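Local coordinates for protein putative citrate lyase, alfa subunit (Streptococcus mutans, PDB 2HJ0) that is a putative citrate lyase alpha subunit, an alpha/beta protein built around two large mixed sheets and modelled as an assembly of two copies, at residues 47-52 against 56-61; 65-70 against 82-87. All blocks are in the same frame, centred on the assembly; numbering follows the deposited sequence.

In the fold
Interactions 1 and 2 follow one another along the chain and lie on the same large mixed sheet, their centres about 12 Å apart. In interaction 1 the edge strand 48-49 leads into helix 52-58; in interaction 2 the inner strand 66-69 is covered by helix 79-89. The two helices pack directly against each other. Ile-56 CD1 lies 3.5 Å from Ile-87 CD1 and Ile-52 CG2 lies 3.7 Å from Glu-86 CB, so the isoleucines of the first contact rest on the helix of the second. Just past helix 52-58, Leu-61 also meets Ile-87, and apolar packing thus runs from the sheet edge inward.

Interaction 1: 47-52 against 56-61; sequences KLLSSI and IEKTRL
The carbonyl oxygen of Ile-52 accepts the backbone N-H of Ile-56, with Ile-56 N 3.0 Å from Ile-52 O and an N-H...O angle of 161°. This is the i to i+4 bond of the first turn of helix 52-58, the turn that opens at the N-cap residue Ser-51. The same two residues also meet through their side chains. Ile-56 has CG1 anti to its carbonyl carbon (chi1 -56°), which carries CD1 back along the helix to Ile-52 CG2, 3.6 Å away. The two branched chains cross at a slant, methyl against methyl.

A second, looser touch lies nearer the strand, where Leu-49 CD1 comes within 4.4 Å of CD of the partly exposed Lys-58. At the far end of the helix, Arg-60 takes a positive phi (68°) in a Schellman motif, and its N bonds to Glu-57 O.

Leu-49 and Lys-58 both reach Tyr-227 on the neighbouring strand 227-230, whose Ile-228 pairs with Lys-47 and Leu-49 through the backbone. Ile-52 also touches Val-229 of that strand, which leaves helix 52-58 between helix 79-89 and the edge of the sheet.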
# COMPACT_ATOMS: atom_id res chain seq x y z
N LYS A 47 -16.61 -3.34 -13.13
CA LYS A 47 -16.59 -3.63 -11.70
C LYS A 47 -17.72 -2.94 -10.93
O LYS A 47 -17.94 -3.24 -9.76
CB LYS A 47 -15.22 -3.26 -11.11
CG LYS A 47 -14.04 -4.02 -11.75
CD LYS A 47 -12.66 -3.45 -11.39
CE LYS A 47 -12.23 -3.79 -9.97
NZ LYS A 47 -10.92 -3.18 -9.60
N LEU A 48 -18.46 -2.05 -11.58
CA LEU A 48 -19.56 -1.34 -10.93
C LEU A 48 -20.81 -2.21 -10.98
O LEU A 48 -21.11 -2.83 -12.00
CB LEU A 48 -19.84 -0.00 -11.63
CG LEU A 48 -20.09 1.26 -10.78
CD1 LEU A 48 -20.54 2.40 -11.70
CD2 LEU A 48 -21.14 1.02 -9.72
N LEU A 49 -21.54 -2.27 -9.87
CA LEU A 49 -22.77 -3.06 -9.76
C LEU A 49 -23.97 -2.16 -9.45
O LEU A 49 -23.80 -0.99 -9.11
CB LEU A 49 -22.61 -4.11 -8.66
CG LEU A 49 -22.10 -5.50 -9.08
CD1 LEU A 49 -21.03 -5.39 -10.14
CD2 LEU A 49 -21.58 -6.23 -7.84
N SER A 50 -25.17 -2.71 -9.55
CA SER A 50 -26.36 -1.90 -9.31
C SER A 50 -26.81 -1.81 -7.86
O SER A 50 -27.28 -0.77 -7.42
CB SER A 50 -27.53 -2.44 -10.13
OG SER A 50 -27.87 -3.72 -9.67
N SER A 51 -26.66 -2.90 -7.12
CA SER A 51 -27.11 -2.91 -5.74
C SER A 51 -26.28 -3.80 -4.83
O SER A 51 -25.43 -4.54 -5.29
CB SER A 51 -28.55 -3.41 -5.70
OG SER A 51 -28.59 -4.76 -6.15
N ILE A 52 -26.56 -3.74 -3.53
CA ILE A 52 -25.84 -4.58 -2.59
C ILE A 52 -26.20 -6.02 -2.92
O ILE A 52 -25.37 -6.91 -2.79
CB ILE A 52 -26.23 -4.28 -1.12
CG1 ILE A 52 -25.22 -3.31 -0.51
CG2 ILE A 52 -26.27 -5.55 -0.31
CD1 ILE A 52 -25.33 -1.92 -1.01
N ILE A 56 -23.61 -9.20 -3.42
CA ILE A 56 -23.59 -10.45 -2.65
C ILE A 56 -23.63 -11.63 -3.61
O ILE A 56 -22.97 -12.65 -3.41
CB ILE A 56 -24.81 -10.54 -1.70
CG1 ILE A 56 -24.82 -9.31 -0.78
CG2 ILE A 56 -24.74 -11.81 -0.87
CD1 ILE A 56 -26.06 -9.16 0.07
N GLU A 57 -24.39 -11.44 -4.67
CA GLU A 57 -24.57 -12.45 -5.69
C GLU A 57 -23.27 -12.69 -6.45
O GLU A 57 -22.66 -13.76 -6.35
CB GLU A 57 -25.66 -12.00 -6.65
CG GLU A 57 -26.15 -13.07 -7.59
CD GLU A 57 -26.92 -12.48 -8.75
OE1 GLU A 57 -26.28 -11.99 -9.71
OE2 GLU A 57 -28.17 -12.49 -8.68
N LYS A 58 -22.84 -11.71 -7.22
CA LYS A 58 -21.62 -11.87 -8.00
C LYS A 58 -20.38 -12.15 -7.16
O LYS A 58 -19.31 -12.42 -7.70
CB LYS A 58 -21.39 -10.65 -8.89
CG LYS A 58 -22.39 -10.54 -10.03
CD LYS A 58 -21.93 -9.58 -11.13
CE LYS A 58 -20.56 -10.02 -11.71
NZ LYS A 58 -20.01 -9.10 -12.77
N THR A 59 -20.52 -12.10 -5.84
CA THR A 59 -19.39 -12.33 -4.98
C THR A 59 -19.33 -13.80 -4.57
O THR A 59 -18.33 -14.27 -4.03
CB THR A 59 -19.48 -11.40 -3.78
OG1 THR A 59 -18.17 -11.12 -3.29
CG2 THR A 59 -20.31 -12.01 -2.69
N ARG A 60 -20.41 -14.52 -4.86
CA ARG A 60 -20.49 -15.94 -4.56
C ARG A 60 -20.53 -16.31 -3.07
O ARG A 60 -20.18 -17.43 -2.69
CB ARG A 60 -19.32 -16.67 -5.23
CG ARG A 60 -19.75 -17.56 -6.37
CD ARG A 60 -19.99 -16.78 -7.65
NE ARG A 60 -18.78 -16.70 -8.48
CZ ARG A 60 -18.12 -17.76 -8.96
NH1 ARG A 60 -17.03 -17.58 -9.71
NH2 ARG A 60 -18.54 -18.99 -8.69
N LEU A 61 -20.96 -15.36 -2.25
CA LEU A 61 -21.05 -15.57 -0.81
C LEU A 61 -21.90 -16.78 -0.49
O LEU A 61 -23.02 -16.90 -0.98
CB LEU A 61 -21.65 -14.34 -0.15
CG LEU A 61 -21.60 -14.37 1.37
CD1 LEU A 61 -20.13 -14.41 1.79
CD2 LEU A 61 -22.30 -13.16 1.94

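Interaction 2: 65-70 against 82-87; sequences MTISFH and MVLDEI
Leu-84 CD1 is the methyl on which two strand side chains converge: Phe-69 CZ lies 3.6 Å from it and Ile-67 CD1 3.7 Å. The phenyl ring receives this methyl obliquely, whereas Val-83 comes to the ring edge, with its CB 3.7 Å from Phe-69 CE2 and its CG2 in the ring plane, 3.9 Å from the same carbon. The far end of the ring therefore fits against two consecutive helix residues, and no polar bond crosses the contact.

The torsions of Ile-67 account for its reach. It holds CG1 between its backbone N and carbonyl carbon (chi1 64°) and extends CD1 outward with chi2 near 180°, sending the delta methyl to the leucine. Phe-69, two residues along the strand, projects from the same side of the sheet, so both side chains face the helix.

Further out, Ile-97 of strand 95-99 touches both Phe-69 and Leu-84, while Phe-166 of strand 164-169 touches Ile-67 and Val-83. Neighbouring strands thus close the apolar layer from both flanks.

The helix runs nearly antiparallel to the strand, at 152°, with the short axes 10.9 Å apart. Strand 66-69, helix 79-89 and strand 95-99 form a beta-alpha-beta unit, and this apolar layer between the helix and the parallel part of the sheet is characteristic of Rossmann-like alpha/beta folds, to which this family probably belongs.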
# COMPACT_ATOMS: atom_id res chain seq x y z
N MSE A 65 -19.12 -18.65 5.33
CA MSE A 65 -18.03 -17.76 4.97
C MSE A 65 -17.85 -16.62 5.96
O MSE A 65 -18.71 -16.38 6.82
CB MSE A 65 -18.25 -17.19 3.57
CG MSE A 65 -18.37 -18.26 2.52
SE MSE A 65 -18.10 -17.59 0.74
CE MSE A 65 -16.48 -18.56 0.33
N THR A 66 -16.73 -15.92 5.85
CA THR A 66 -16.47 -14.80 6.74
C THR A 66 -16.45 -13.49 5.98
O THR A 66 -15.84 -13.38 4.92
CB THR A 66 -15.14 -14.96 7.48
OG1 THR A 66 -15.22 -16.07 8.38
CG2 THR A 66 -14.84 -13.69 8.29
N ILE A 67 -17.13 -12.49 6.52
CA ILE A 67 -17.18 -11.18 5.89
C ILE A 67 -16.73 -10.14 6.91
O ILE A 67 -16.79 -10.37 8.12
CB ILE A 67 -18.61 -10.87 5.40
CG1 ILE A 67 -19.57 -10.78 6.59
CG2 ILE A 67 -19.08 -11.95 4.45
CD1 ILE A 67 -21.00 -10.45 6.18
N SER A 68 -16.28 -8.98 6.42
CA SER A 68 -15.83 -7.91 7.30
C SER A 68 -16.40 -6.54 6.94
O SER A 68 -16.95 -6.35 5.85
CB SER A 68 -14.30 -7.82 7.28
OG SER A 68 -13.81 -7.71 5.95
N PHE A 69 -16.25 -5.60 7.87
CA PHE A 69 -16.73 -4.22 7.73
C PHE A 69 -15.85 -3.35 8.62
O PHE A 69 -15.17 -3.87 9.50
CB PHE A 69 -18.17 -4.06 8.22
CG PHE A 69 -19.13 -5.07 7.68
CD1 PHE A 69 -19.28 -6.31 8.29
CD2 PHE A 69 -19.90 -4.79 6.56
CE1 PHE A 69 -20.18 -7.25 7.79
CE2 PHE A 69 -20.79 -5.71 6.05
CZ PHE A 69 -20.93 -6.95 6.67
N HIS A 70 -15.86 -2.03 8.40
CA HIS A 70 -15.08 -1.16 9.25
C HIS A 70 -16.03 -0.24 10.02
O HIS A 70 -17.21 -0.15 9.68
CB HIS A 70 -14.09 -0.34 8.44
CG HIS A 70 -14.72 0.72 7.60
ND1 HIS A 70 -14.82 0.61 6.23
CD2 HIS A 70 -15.32 1.88 7.94
CE1 HIS A 70 -15.47 1.66 5.76
NE2 HIS A 70 -15.79 2.44 6.78
N MSE A 82 -26.95 -2.62 6.26
CA MSE A 82 -27.35 -2.73 4.87
C MSE A 82 -27.01 -4.12 4.30
O MSE A 82 -27.91 -4.87 3.92
CB MSE A 82 -26.65 -1.65 4.07
CG MSE A 82 -27.34 -1.23 2.80
SE MSE A 82 -26.36 0.22 2.02
CE MSE A 82 -26.82 1.61 3.26
N VAL A 83 -25.72 -4.45 4.26
CA VAL A 83 -25.28 -5.73 3.72
C VAL A 83 -25.93 -6.91 4.44
O VAL A 83 -26.61 -7.72 3.82
CB VAL A 83 -23.75 -5.87 3.82
CG1 VAL A 83 -23.30 -7.23 3.31
CG2 VAL A 83 -23.09 -4.77 3.02
N LEU A 84 -25.71 -6.98 5.75
CA LEU A 84 -26.26 -8.05 6.57
C LEU A 84 -27.74 -8.30 6.30
O LEU A 84 -28.16 -9.44 6.06
CB LEU A 84 -26.06 -7.72 8.05
CG LEU A 84 -24.99 -8.55 8.76
CD1 LEU A 84 -23.76 -8.70 7.91
CD2 LEU A 84 -24.67 -7.89 10.08
N ASP A 85 -28.53 -7.24 6.31
CA ASP A 85 -29.95 -7.39 6.07
C ASP A 85 -30.23 -8.07 4.74
O ASP A 85 -31.09 -8.94 4.64
CB ASP A 85 -30.63 -6.03 6.13
CG ASP A 85 -32.13 -6.13 6.07
OD1 ASP A 85 -32.67 -6.28 4.95
OD2 ASP A 85 -32.77 -6.08 7.15
N GLU A 86 -29.49 -7.68 3.71
CA GLU A 86 -29.68 -8.28 2.40
C GLU A 86 -29.23 -9.74 2.44
O GLU A 86 -29.79 -10.59 1.74
CB GLU A 86 -28.90 -7.50 1.34
CG GLU A 86 -29.28 -7.87 -0.09
CD GLU A 86 -30.76 -7.61 -0.39
OE1 GLU A 86 -31.45 -8.56 -0.82
OE2 GLU A 86 -31.22 -6.47 -0.18
N ILE A 87 -28.22 -10.04 3.25
CA ILE A 87 -27.76 -11.41 3.37
C ILE A 87 -28.91 -12.22 3.98
O ILE A 87 -29.23 -13.31 3.52
CB ILE A 87 -26.54 -11.55 4.31
CG1 ILE A 87 -25.41 -10.60 3.91
CG2 ILE A 87 -26.04 -12.99 4.29
CD1 ILE A 87 -24.67 -10.99 2.66